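Local coordinates for protein dual oxidase maturation factor 1 (Homo sapiens, PDB 7D3F) that may be required for the maturation of the dual oxidase DUOX1 and its transport from the endoplasmic reticulum to the plasma membrane, at residues R174-Y179 and S225-L230; I99-G104 and L243-G248; L32-T37 and T59-G64; A25-I30 and I63-L68. All coordinates share one frame; numbering follows the deposited sequence.

Interaction 1. Residues R174-Y179 and S225-L230; sequences RLAGHY and SMATSL
Ala-176 and Ala-227 meet methyl to methyl where two long helices of a helical hairpin, 169-199 and 203-229, lie close together near their predicted extracellular ends. Only a short link, residues 200-202, joins the two helices, which run in nearly opposite directions here. The two CA atoms, Ala-176 CA and Ala-227 CA, are 5.4 Å apart. That spacing is possible because each residue presents nothing larger than a methyl group: Ala-176 CB sits 3.5 Å from Ala-227 CB, each bond from the backbone aimed at the opposite helix.

Thr-228 adds a second surface beside Ala-227. Its methyl lies beside its own backbone N and comes to the flank of the alanine pair, Thr-228 CG2 being 3.7 Å from Ala-176 CB. The hydroxyl goes elsewhere: with chi1 at 58°, OG1 bonds back to the carbonyl of Phe-224 one turn earlier, which leaves an apolar branch for the neighbouring helix. The disulfide Cys-167 to Cys-234 ties the chain together just before the first helix and just after the second. Ala-227 CB also reaches the opposing backbone, 4.0 Å from Ala-176 CA.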
loop_
_atom_site.group_PDB
_atom_site.type_symbol
_atom_site.label_atom_id
_atom_site.label_comp_id
_atom_site.label_asym_id
_atom_site.label_seq_id
_atom_site.Cartn_x
_atom_site.Cartn_y
_atom_site.Cartn_z
ATOM N N ARG B 174 8.140 -24.506 2.111
ATOM C CA ARG B 174 8.095 -23.099 1.733
ATOM C C ARG B 174 8.082 -22.941 0.217
ATOM O O ARG B 174 7.284 -22.173 -0.331
ATOM C CB ARG B 174 9.284 -22.367 2.355
ATOM C CG ARG B 174 9.375 -20.884 2.046
ATOM C CD ARG B 174 10.326 -20.210 3.024
ATOM N NE ARG B 174 10.717 -18.869 2.603
ATOM C CZ ARG B 174 11.866 -18.585 2.000
ATOM N NH1 ARG B 174 12.742 -19.549 1.749
ATOM N NH2 ARG B 174 12.146 -17.336 1.652
ATOM N N LEU B 175 8.950 -23.682 -0.479
ATOM C CA LEU B 175 8.981 -23.622 -1.937
ATOM C C LEU B 175 7.654 -24.078 -2.535
ATOM O O LEU B 175 7.090 -23.416 -3.422
ATOM C CB LEU B 175 10.131 -24.484 -2.462
ATOM C CG LEU B 175 10.339 -24.567 -3.973
ATOM C CD1 LEU B 175 11.051 -23.326 -4.480
ATOM C CD2 LEU B 175 11.114 -25.826 -4.340
ATOM N N ALA B 176 7.139 -25.212 -2.050
ATOM C CA ALA B 176 5.885 -25.751 -2.563
ATOM C C ALA B 176 4.743 -24.774 -2.347
ATOM O O ALA B 176 3.972 -24.492 -3.268
ATOM C CB ALA B 176 5.577 -27.089 -1.892
ATOM N N GLY B 177 4.624 -24.239 -1.130
ATOM C CA GLY B 177 3.554 -23.302 -0.847
ATOM C C GLY B 177 3.660 -22.031 -1.663
ATOM O O GLY B 177 2.659 -21.535 -2.181
ATOM N N HIS B 178 4.875 -21.498 -1.807
ATOM C CA HIS B 178 5.057 -20.268 -2.570
ATOM C C HIS B 178 4.635 -20.452 -4.023
ATOM O O HIS B 178 3.840 -19.667 -4.558
ATOM C CB HIS B 178 6.514 -19.813 -2.485
ATOM C CG HIS B 178 6.851 -18.694 -3.418
ATOM N ND1 HIS B 178 7.549 -18.888 -4.590
ATOM C CD2 HIS B 178 6.579 -17.370 -3.356
ATOM C CE1 HIS B 178 7.695 -17.731 -5.210
ATOM N NE2 HIS B 178 7.117 -16.793 -4.482
ATOM N N TYR B 179 5.142 -21.498 -4.680
ATOM C CA TYR B 179 4.818 -21.649 -6.095
ATOM C C TYR B 179 3.384 -22.124 -6.306
ATOM O O TYR B 179 2.756 -21.756 -7.307
ATOM C CB TYR B 179 5.819 -22.578 -6.777
ATOM C CG TYR B 179 7.086 -21.861 -7.187
ATOM C CD1 TYR B 179 7.101 -21.020 -8.293
ATOM C CD2 TYR B 179 8.261 -22.011 -6.464
ATOM C CE1 TYR B 179 8.252 -20.353 -8.670
ATOM C CE2 TYR B 179 9.417 -21.349 -6.835
ATOM C CZ TYR B 179 9.408 -20.522 -7.937
ATOM O OH TYR B 179 10.557 -19.864 -8.308
ATOM N N SER B 225 2.474 -31.470 -4.833
ATOM C CA SER B 225 2.748 -32.885 -4.596
ATOM C C SER B 225 4.220 -33.208 -4.820
ATOM O O SER B 225 4.862 -33.853 -3.981
ATOM C CB SER B 225 1.867 -33.750 -5.498
ATOM O OG SER B 225 0.511 -33.683 -5.104
ATOM N N MET B 226 4.778 -32.755 -5.946
ATOM C CA MET B 226 6.160 -33.089 -6.272
ATOM C C MET B 226 7.137 -32.461 -5.285
ATOM O O MET B 226 8.120 -33.096 -4.891
ATOM C CB MET B 226 6.484 -32.655 -7.701
ATOM C CG MET B 226 5.721 -33.415 -8.780
ATOM S SD MET B 226 6.007 -35.197 -8.757
ATOM C CE MET B 226 4.506 -35.787 -7.975
ATOM N N ALA B 227 6.885 -31.218 -4.869
ATOM C CA ALA B 227 7.816 -30.543 -3.975
ATOM C C ALA B 227 7.707 -31.042 -2.540
ATOM O O ALA B 227 8.712 -31.054 -1.822
ATOM C CB ALA B 227 7.595 -29.032 -4.030
ATOM N N THR B 228 6.517 -31.452 -2.098
ATOM C CA THR B 228 6.369 -32.000 -0.757
ATOM C C THR B 228 6.686 -33.487 -0.682
ATOM O O THR B 228 6.831 -34.017 0.426
ATOM C CB THR B 228 4.948 -31.757 -0.235
ATOM O OG1 THR B 228 3.998 -32.352 -1.129
ATOM C CG2 THR B 228 4.671 -30.264 -0.126
ATOM N N SER B 229 6.794 -34.173 -1.820
ATOM C CA SER B 229 7.162 -35.583 -1.825
ATOM C C SER B 229 8.668 -35.807 -1.846
ATOM O O SER B 229 9.127 -36.874 -1.423
ATOM C CB SER B 229 6.528 -36.290 -3.026
ATOM O OG SER B 229 6.952 -35.705 -4.244
ATOM N N LEU B 230 9.444 -34.831 -2.326
ATOM C CA LEU B 230 10.894 -34.966 -2.385
ATOM C C LEU B 230 11.556 -34.896 -1.014
ATOM O O LEU B 230 12.754 -35.182 -0.912
ATOM C CB LEU B 230 11.484 -33.884 -3.293
ATOM C CG LEU B 230 11.220 -34.024 -4.793
ATOM C CD1 LEU B 230 11.571 -32.736 -5.522
ATOM C CD2 LEU B 230 12.005 -35.194 -5.366
#

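Interaction 2. Residues I99-G104 and L243-G248; sequences IGLQVG and LHTHHG
Leu-101 and Thr-245 mark the closest backbone approach here, with Leu-101 CA 7.6 Å from Thr-245 CA, and the two segments run in the same general direction. They share no hydrogen bond. Segment 99-104 pairs instead with strand 77-86 on one side, through Ile-99 with Val-81, Leu-101 with Gly-79 and Val-103 with Ser-77, and with strand 107-114 on the other.

The side chains of Leu-101 and Leu-243 both start out toward the opposite segment. Leu-101 CB lies 4.2 Å from Leu-243 CD2, while the other branch of Leu-243 leans on the backbone, its CD1 4.0 Å from Ile-99 O. This belongs to the antiparallel sheet on the predicted extracellular side: strands 94-103 and 241-247 each flank strand 77-86, so the contact spans the strand between them and joins two second neighbours. Leu-236 of strand 236-238 touches both leucines, and Phe-161 also packs on Leu-101.

Toward the more exposed side, Thr-245 offers its methyl. In Leu-101, CG anti to the backbone N (chi1 -158°) sends CD2 to that methyl, which it meets at a slant: Leu-101 CD2 is 4.1 Å from Thr-245 CG2.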
loop_
_atom_site.group_PDB
_atom_site.type_symbol
_atom_site.label_atom_id
_atom_site.label_comp_id
_atom_site.label_asym_id
_atom_site.label_seq_id
_atom_site.Cartn_x
_atom_site.Cartn_y
_atom_site.Cartn_z
ATOM N N ILE B 99 -3.376 -33.593 18.937
ATOM C CA ILE B 99 -2.380 -32.714 18.343
ATOM C C ILE B 99 -2.480 -32.856 16.833
ATOM O O ILE B 99 -2.405 -33.971 16.299
ATOM C CB ILE B 99 -0.966 -33.046 18.844
ATOM C CG1 ILE B 99 -0.981 -33.215 20.364
ATOM C CG2 ILE B 99 0.009 -31.955 18.438
ATOM C CD1 ILE B 99 0.356 -33.579 20.955
ATOM N N GLY B 100 -2.663 -31.733 16.152
ATOM C CA GLY B 100 -2.865 -31.739 14.720
ATOM C C GLY B 100 -1.966 -30.741 14.025
ATOM O O GLY B 100 -1.674 -29.661 14.540
ATOM N N LEU B 101 -1.532 -31.125 12.832
ATOM C CA LEU B 101 -0.695 -30.304 11.973
ATOM C C LEU B 101 -1.481 -29.978 10.714
ATOM O O LEU B 101 -2.084 -30.873 10.109
ATOM C CB LEU B 101 0.602 -31.036 11.623
ATOM C CG LEU B 101 1.811 -30.213 11.187
ATOM C CD1 LEU B 101 2.316 -29.364 12.341
ATOM C CD2 LEU B 101 2.901 -31.139 10.679
ATOM N N GLN B 102 -1.483 -28.703 10.325
ATOM C CA GLN B 102 -2.210 -28.227 9.149
ATOM C C GLN B 102 -1.252 -27.343 8.357
ATOM O O GLN B 102 -1.171 -26.136 8.590
ATOM C CB GLN B 102 -3.473 -27.473 9.558
ATOM C CG GLN B 102 -4.609 -28.356 10.044
ATOM C CD GLN B 102 -5.842 -27.555 10.415
ATOM O OE1 GLN B 102 -5.754 -26.557 11.130
ATOM N NE2 GLN B 102 -6.998 -27.984 9.922
ATOM N N VAL B 103 -0.515 -27.947 7.434
ATOM C CA VAL B 103 0.467 -27.231 6.633
ATOM C C VAL B 103 -0.231 -26.656 5.409
ATOM O O VAL B 103 -0.801 -27.398 4.601
ATOM C CB VAL B 103 1.626 -28.151 6.223
ATOM C CG1 VAL B 103 2.715 -27.344 5.551
ATOM C CG2 VAL B 103 2.169 -28.893 7.434
ATOM N N GLY B 104 -0.192 -25.329 5.280
ATOM C CA GLY B 104 -0.736 -24.636 4.140
ATOM C C GLY B 104 0.344 -24.080 3.230
ATOM O O GLY B 104 1.521 -24.438 3.313
ATOM N N LEU B 243 2.922 -38.849 14.256
ATOM C CA LEU B 243 2.027 -38.047 13.431
ATOM C C LEU B 243 2.354 -38.276 11.961
ATOM O O LEU B 243 3.487 -38.036 11.526
ATOM C CB LEU B 243 2.149 -36.566 13.794
ATOM C CG LEU B 243 1.006 -35.611 13.432
ATOM C CD1 LEU B 243 1.056 -34.378 14.320
ATOM C CD2 LEU B 243 1.047 -35.203 11.966
ATOM N N HIS B 244 1.365 -38.735 11.201
ATOM C CA HIS B 244 1.495 -38.942 9.765
ATOM C C HIS B 244 0.632 -37.924 9.037
ATOM O O HIS B 244 -0.557 -37.781 9.341
ATOM C CB HIS B 244 1.085 -40.362 9.372
ATOM C CG HIS B 244 1.890 -41.433 10.040
ATOM N ND1 HIS B 244 3.186 -41.728 9.674
ATOM C CD2 HIS B 244 1.580 -42.283 11.048
ATOM C CE1 HIS B 244 3.641 -42.711 10.430
ATOM N NE2 HIS B 244 2.687 -43.067 11.271
ATOM N N THR B 245 1.229 -37.220 8.082
ATOM C CA THR B 245 0.532 -36.201 7.312
ATOM C C THR B 245 0.051 -36.770 5.984
ATOM O O THR B 245 0.612 -37.733 5.455
ATOM C CB THR B 245 1.432 -34.989 7.061
ATOM O OG1 THR B 245 2.677 -35.423 6.499
ATOM C CG2 THR B 245 1.696 -34.242 8.360
ATOM N N HIS B 246 -1.004 -36.159 5.451
ATOM C CA HIS B 246 -1.573 -36.567 4.175
ATOM C C HIS B 246 -2.242 -35.360 3.536
ATOM O O HIS B 246 -2.484 -34.342 4.191
ATOM C CB HIS B 246 -2.573 -37.718 4.343
ATOM C CG HIS B 246 -3.717 -37.399 5.256
ATOM N ND1 HIS B 246 -3.674 -37.639 6.613
ATOM C CD2 HIS B 246 -4.935 -36.864 5.007
ATOM C CE1 HIS B 246 -4.816 -37.264 7.160
ATOM N NE2 HIS B 246 -5.599 -36.790 6.208
ATOM N N HIS B 247 -2.529 -35.483 2.242
ATOM C CA HIS B 247 -3.176 -34.398 1.513
ATOM C C HIS B 247 -4.543 -34.104 2.115
ATOM O O HIS B 247 -5.404 -34.985 2.191
ATOM C CB HIS B 247 -3.302 -34.764 0.036
ATOM C CG HIS B 247 -1.989 -34.835 -0.680
ATOM N ND1 HIS B 247 -1.662 -35.863 -1.537
ATOM C CD2 HIS B 247 -0.922 -34.001 -0.669
ATOM C CE1 HIS B 247 -0.449 -35.662 -2.021
ATOM N NE2 HIS B 247 0.023 -34.539 -1.510
ATOM N N GLY B 248 -4.738 -32.859 2.543
ATOM C CA GLY B 248 -5.928 -32.475 3.261
ATOM C C GLY B 248 -7.070 -32.063 2.359
ATOM O O GLY B 248 -7.024 -32.232 1.136
#

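Interaction 3. Residues L32-T37 and T59-G64; sequences LTALAT and TSLFIG
Leu-61 points end-on at the backbone of the facing helix, and one of its methyls settles between Ala-34 and Leu-35. The side chain is extended, with CG beside its own backbone N (chi1 -74°) and CD1 continuing the chain outward (chi2 -175°), which carries that methyl across the gap between the helices. Leu-61 CD1 comes to 3.7 Å from Leu-35 N, a van der Waals contact with the main chain. The same Leu-61 CD1 is 4.0 Å from Ala-34 CB and also 4.0 Å from Leu-35 CB, so one methyl group is flanked by the first side-chain carbons of two successive residues. The second branch leans to the alanine side, Leu-61 CD2 lying 4.3 Å from Ala-34 CB.

Leu-35 takes part mainly through its CB and backbone; its CG is anti to N (chi1 178°), and of the two methyls beyond it Leu-35 CD1 is the nearer to Leu-61 CD1, at 4.5 Å, while CD2 lies farther off.

The pair forms part of the antiparallel hairpin of helices 22-41 and 50-72, both predicted to span the membrane. Phe-31 and Phe-38, a turn to each side on helix 22-41, also touch Leu-61. Other faces of helix 50-72 turn inward: Ser-60 OG is hydrogen-bonded to Asn-195 OD1 of helix 169-199, and Ile-63 packs on Cys-261 of helix 249-274. On helix 22-41, Thr-33 and Thr-37 pack on apolar side chains of another protein chain.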
loop_
_atom_site.group_PDB
_atom_site.type_symbol
_atom_site.label_atom_id
_atom_site.label_comp_id
_atom_site.label_asym_id
_atom_site.label_seq_id
_atom_site.Cartn_x
_atom_site.Cartn_y
_atom_site.Cartn_z
ATOM N N LEU B 32 -21.318 -15.229 -0.720
ATOM C CA LEU B 32 -22.726 -15.412 -0.387
ATOM C C LEU B 32 -23.525 -14.143 -0.651
ATOM O O LEU B 32 -24.683 -14.215 -1.074
ATOM C CB LEU B 32 -22.876 -15.849 1.070
ATOM C CG LEU B 32 -22.572 -17.315 1.382
ATOM C CD1 LEU B 32 -22.802 -17.608 2.856
ATOM C CD2 LEU B 32 -23.414 -18.236 0.511
ATOM N N THR B 33 -22.934 -12.973 -0.399
ATOM C CA THR B 33 -23.606 -11.722 -0.735
ATOM C C THR B 33 -23.817 -11.601 -2.240
ATOM O O THR B 33 -24.894 -11.193 -2.695
ATOM C CB THR B 33 -22.799 -10.534 -0.209
ATOM O OG1 THR B 33 -22.696 -10.617 1.218
ATOM C CG2 THR B 33 -23.470 -9.222 -0.588
ATOM N N ALA B 34 -22.798 -11.956 -3.027
ATOM C CA ALA B 34 -22.954 -11.941 -4.479
ATOM C C ALA B 34 -24.042 -12.913 -4.927
ATOM O O ALA B 34 -24.873 -12.580 -5.784
ATOM C CB ALA B 34 -21.625 -12.272 -5.155
ATOM N N LEU B 35 -24.058 -14.115 -4.346
ATOM C CA LEU B 35 -25.082 -15.099 -4.687
ATOM C C LEU B 35 -26.472 -14.602 -4.313
ATOM O O LEU B 35 -27.434 -14.814 -5.057
ATOM C CB LEU B 35 -24.782 -16.427 -3.994
ATOM C CG LEU B 35 -25.792 -17.557 -4.206
ATOM C CD1 LEU B 35 -25.882 -17.930 -5.677
ATOM C CD2 LEU B 35 -25.428 -18.770 -3.361
ATOM N N ALA B 36 -26.599 -13.950 -3.155
ATOM C CA ALA B 36 -27.892 -13.417 -2.737
ATOM C C ALA B 36 -28.365 -12.318 -3.679
ATOM O O ALA B 36 -29.550 -12.255 -4.022
ATOM C CB ALA B 36 -27.807 -12.896 -1.303
ATOM N N THR B 37 -27.453 -11.440 -4.105
ATOM C CA THR B 37 -27.822 -10.409 -5.073
ATOM C C THR B 37 -28.287 -11.030 -6.385
ATOM O O THR B 37 -29.292 -10.598 -6.970
ATOM C CB THR B 37 -26.640 -9.469 -5.314
ATOM O OG1 THR B 37 -26.334 -8.761 -4.105
ATOM C CG2 THR B 37 -26.962 -8.470 -6.416
ATOM N N THR B 59 -21.802 -21.802 -10.473
ATOM C CA THR B 59 -20.534 -22.446 -10.783
ATOM C C THR B 59 -19.413 -21.429 -10.706
ATOM O O THR B 59 -18.466 -21.588 -9.922
ATOM C CB THR B 59 -20.589 -23.097 -12.167
ATOM O OG1 THR B 59 -21.532 -24.176 -12.155
ATOM C CG2 THR B 59 -19.221 -23.633 -12.557
ATOM N N SER B 60 -19.578 -20.308 -11.418
ATOM C CA SER B 60 -18.522 -19.307 -11.454
ATOM C C SER B 60 -18.148 -18.898 -10.043
ATOM O O SER B 60 -16.990 -19.046 -9.625
ATOM C CB SER B 60 -18.973 -18.093 -12.269
ATOM O OG SER B 60 -17.966 -17.097 -12.303
ATOM N N LEU B 61 -19.151 -18.496 -9.258
ATOM C CA LEU B 61 -18.864 -18.030 -7.910
ATOM C C LEU B 61 -18.128 -19.107 -7.137
ATOM O O LEU B 61 -17.032 -18.870 -6.610
ATOM C CB LEU B 61 -20.155 -17.621 -7.200
ATOM C CG LEU B 61 -20.774 -16.303 -7.667
ATOM C CD1 LEU B 61 -21.986 -15.940 -6.822
ATOM C CD2 LEU B 61 -19.737 -15.192 -7.627
ATOM N N PHE B 62 -18.663 -20.334 -7.172
ATOM C CA PHE B 62 -18.040 -21.424 -6.437
ATOM C C PHE B 62 -16.575 -21.524 -6.813
ATOM O O PHE B 62 -15.693 -21.427 -5.947
ATOM C CB PHE B 62 -18.769 -22.739 -6.719
ATOM C CG PHE B 62 -18.123 -23.938 -6.082
ATOM C CD1 PHE B 62 -17.433 -24.860 -6.852
ATOM C CD2 PHE B 62 -18.197 -24.138 -4.714
ATOM C CE1 PHE B 62 -16.836 -25.966 -6.269
ATOM C CE2 PHE B 62 -17.601 -25.241 -4.125
ATOM C CZ PHE B 62 -16.920 -26.156 -4.904
ATOM N N ILE B 63 -16.301 -21.585 -8.121
ATOM C CA ILE B 63 -14.925 -21.721 -8.589
ATOM C C ILE B 63 -14.066 -20.639 -7.955
ATOM O O ILE B 63 -13.112 -20.928 -7.219
ATOM C CB ILE B 63 -14.862 -21.664 -10.124
ATOM C CG1 ILE B 63 -15.572 -22.875 -10.734
ATOM C CG2 ILE B 63 -13.414 -21.587 -10.593
ATOM C CD1 ILE B 63 -15.662 -22.828 -12.245
ATOM N N GLY B 64 -14.476 -19.379 -8.139
ATOM C CA GLY B 64 -13.710 -18.280 -7.578
ATOM C C GLY B 64 -13.482 -18.473 -6.099
ATOM O O GLY B 64 -12.335 -18.556 -5.640
#

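Interaction 4. Residues A25-I30 and I63-L68; sequences ASIIMI and IGAAIL
Ile-27 CD1 lies over one face of the Leu-68 carbonyl group, about 3.8 Å above the plane through Leu-68 CA, C and O. The side chains of Trp-185 and Phe-188 of helix 169-199 also pack on Leu-68. The segments belong to a helical hairpin predicted to span the membrane, helix 22-41 and helix 50-72 running antiparallel, and the contact lies toward its predicted extracellular end. Nearest each other in the two backbones are Ile-27 CA and Ala-65 CA, 6.6 Å apart, where Ala-65 presents only a methyl group.

Ile-27 uses its two branches differently. Its CG2 rests against the alanine, 4.4 Å from Ala-65 CB and 4.3 Å from Ala-65 O. The longer branch, with CG1 beside the backbone N (chi1 -65°) and extended from there (chi2 175°), runs on to the base of the leucine, where Ile-27 CD1 is 3.7 Å from Leu-68 CB.

The second helix reaches other neighbours with other residues: Ala-66 touches Thr-257 of helix 249-274, and Ile-67 touches Thr-213 and Gln-217 of helix 203-229. Helix 50-72 thus contacts helices 22-41, 169-199, 203-229 and 249-274. Ile-27 CD1, at the end of the longer branch, lies 3.9 Å from Leu-68 C, almost straight above that carbonyl carbon.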
loop_
_atom_site.group_PDB
_atom_site.type_symbol
_atom_site.label_atom_id
_atom_site.label_comp_id
_atom_site.label_asym_id
_atom_site.label_seq_id
_atom_site.Cartn_x
_atom_site.Cartn_y
_atom_site.Cartn_z
ATOM N N ALA B 25 -13.918 -16.849 6.356
ATOM C CA ALA B 25 -15.227 -16.286 6.666
ATOM C C ALA B 25 -15.536 -15.087 5.779
ATOM O O ALA B 25 -16.661 -14.941 5.292
ATOM C CB ALA B 25 -15.295 -15.892 8.140
ATOM N N SER B 26 -14.548 -14.215 5.560
ATOM C CA SER B 26 -14.760 -13.054 4.701
ATOM C C SER B 26 -15.029 -13.471 3.261
ATOM O O SER B 26 -15.912 -12.911 2.601
ATOM C CB SER B 26 -13.552 -12.119 4.771
ATOM O OG SER B 26 -12.400 -12.731 4.218
ATOM N N ILE B 27 -14.273 -14.450 2.754
ATOM C CA ILE B 27 -14.497 -14.926 1.390
ATOM C C ILE B 27 -15.902 -15.506 1.257
ATOM O O ILE B 27 -16.630 -15.218 0.295
ATOM C CB ILE B 27 -13.421 -15.956 0.998
ATOM C CG1 ILE B 27 -12.044 -15.293 0.940
ATOM C CG2 ILE B 27 -13.763 -16.605 -0.333
ATOM C CD1 ILE B 27 -10.913 -16.262 0.680
ATOM N N ILE B 28 -16.304 -16.326 2.232
ATOM C CA ILE B 28 -17.632 -16.929 2.205
ATOM C C ILE B 28 -18.707 -15.854 2.256
ATOM O O ILE B 28 -19.698 -15.917 1.522
ATOM C CB ILE B 28 -17.784 -17.940 3.357
ATOM C CG1 ILE B 28 -16.896 -19.164 3.116
ATOM C CG2 ILE B 28 -19.236 -18.363 3.518
ATOM C CD1 ILE B 28 -16.949 -20.185 4.231
ATOM N N MET B 29 -18.528 -14.846 3.114
ATOM C CA MET B 29 -19.516 -13.776 3.220
ATOM C C MET B 29 -19.639 -12.997 1.917
ATOM O O MET B 29 -20.751 -12.698 1.469
ATOM C CB MET B 29 -19.153 -12.838 4.371
ATOM C CG MET B 29 -19.499 -13.379 5.747
ATOM S SD MET B 29 -21.272 -13.629 5.956
ATOM C CE MET B 29 -21.889 -11.986 5.597
ATOM N N ILE B 30 -18.507 -12.661 1.291
ATOM C CA ILE B 30 -18.547 -11.889 0.050
ATOM C C ILE B 30 -19.241 -12.683 -1.051
ATOM O O ILE B 30 -20.115 -12.165 -1.763
ATOM C CB ILE B 30 -17.124 -11.471 -0.367
ATOM C CG1 ILE B 30 -16.533 -10.498 0.655
ATOM C CG2 ILE B 30 -17.134 -10.847 -1.754
ATOM C CD1 ILE B 30 -15.079 -10.157 0.404
ATOM N N ILE B 63 -16.301 -21.585 -8.121
ATOM C CA ILE B 63 -14.925 -21.721 -8.589
ATOM C C ILE B 63 -14.066 -20.639 -7.955
ATOM O O ILE B 63 -13.112 -20.928 -7.219
ATOM C CB ILE B 63 -14.862 -21.664 -10.124
ATOM C CG1 ILE B 63 -15.572 -22.875 -10.734
ATOM C CG2 ILE B 63 -13.414 -21.587 -10.593
ATOM C CD1 ILE B 63 -15.662 -22.828 -12.245
ATOM N N GLY B 64 -14.476 -19.379 -8.139
ATOM C CA GLY B 64 -13.710 -18.280 -7.578
ATOM C C GLY B 64 -13.482 -18.473 -6.099
ATOM O O GLY B 64 -12.335 -18.556 -5.640
ATOM N N ALA B 65 -14.574 -18.684 -5.354
ATOM C CA ALA B 65 -14.453 -18.854 -3.916
ATOM C C ALA B 65 -13.467 -19.963 -3.611
ATOM O O ALA B 65 -12.481 -19.755 -2.889
ATOM C CB ALA B 65 -15.818 -19.157 -3.300
ATOM N N ALA B 66 -13.662 -21.119 -4.255
ATOM C CA ALA B 66 -12.805 -22.263 -3.987
ATOM C C ALA B 66 -11.349 -21.863 -4.138
ATOM O O ALA B 66 -10.559 -21.992 -3.192
ATOM C CB ALA B 66 -13.156 -23.418 -4.925
ATOM N N ILE B 67 -11.012 -21.258 -5.281
ATOM C CA ILE B 67 -9.624 -20.886 -5.536
ATOM C C ILE B 67 -9.105 -20.045 -4.381
ATOM O O ILE B 67 -8.142 -20.416 -3.697
ATOM C CB ILE B 67 -9.497 -20.144 -6.878
ATOM C CG1 ILE B 67 -9.874 -21.067 -8.038
ATOM C CG2 ILE B 67 -8.086 -19.604 -7.060
ATOM C CD1 ILE B 67 -9.757 -20.415 -9.405
ATOM N N LEU B 68 -9.817 -18.955 -4.078
ATOM C CA LEU B 68 -9.363 -18.068 -3.018
ATOM C C LEU B 68 -9.241 -18.829 -1.708
ATOM O O LEU B 68 -8.199 -18.781 -1.043
ATOM C CB LEU B 68 -10.313 -16.880 -2.878
ATOM C CG LEU B 68 -10.181 -15.798 -3.952
ATOM C CD1 LEU B 68 -11.127 -14.641 -3.673
ATOM C CD2 LEU B 68 -8.742 -15.309 -4.045
#

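Interactions 3 and 4 are successive contacts along one hairpin, helices 22-41 and 50-72; their centres are 8 Å apart and they share Ile-63 and Gly-64. Interaction 1 belongs to the other hairpin, 169-199 with 203-229, its centre about 30 Å from that of interaction 3, across the centre of the chain. Interaction 2 is in the sheet, its centre 14 Å from that of interaction 1, and the two meet where Ser-225 OG packs 3.7 Å from His-247 NE2. In sequence, interaction 1 is nested within the loop that interaction 2 closes. The side chain of Ile-99 is about 10 Å, and that of Ile-27 about 11 Å, from a bound NAG, a glycan sugar rather than a pocket ligand.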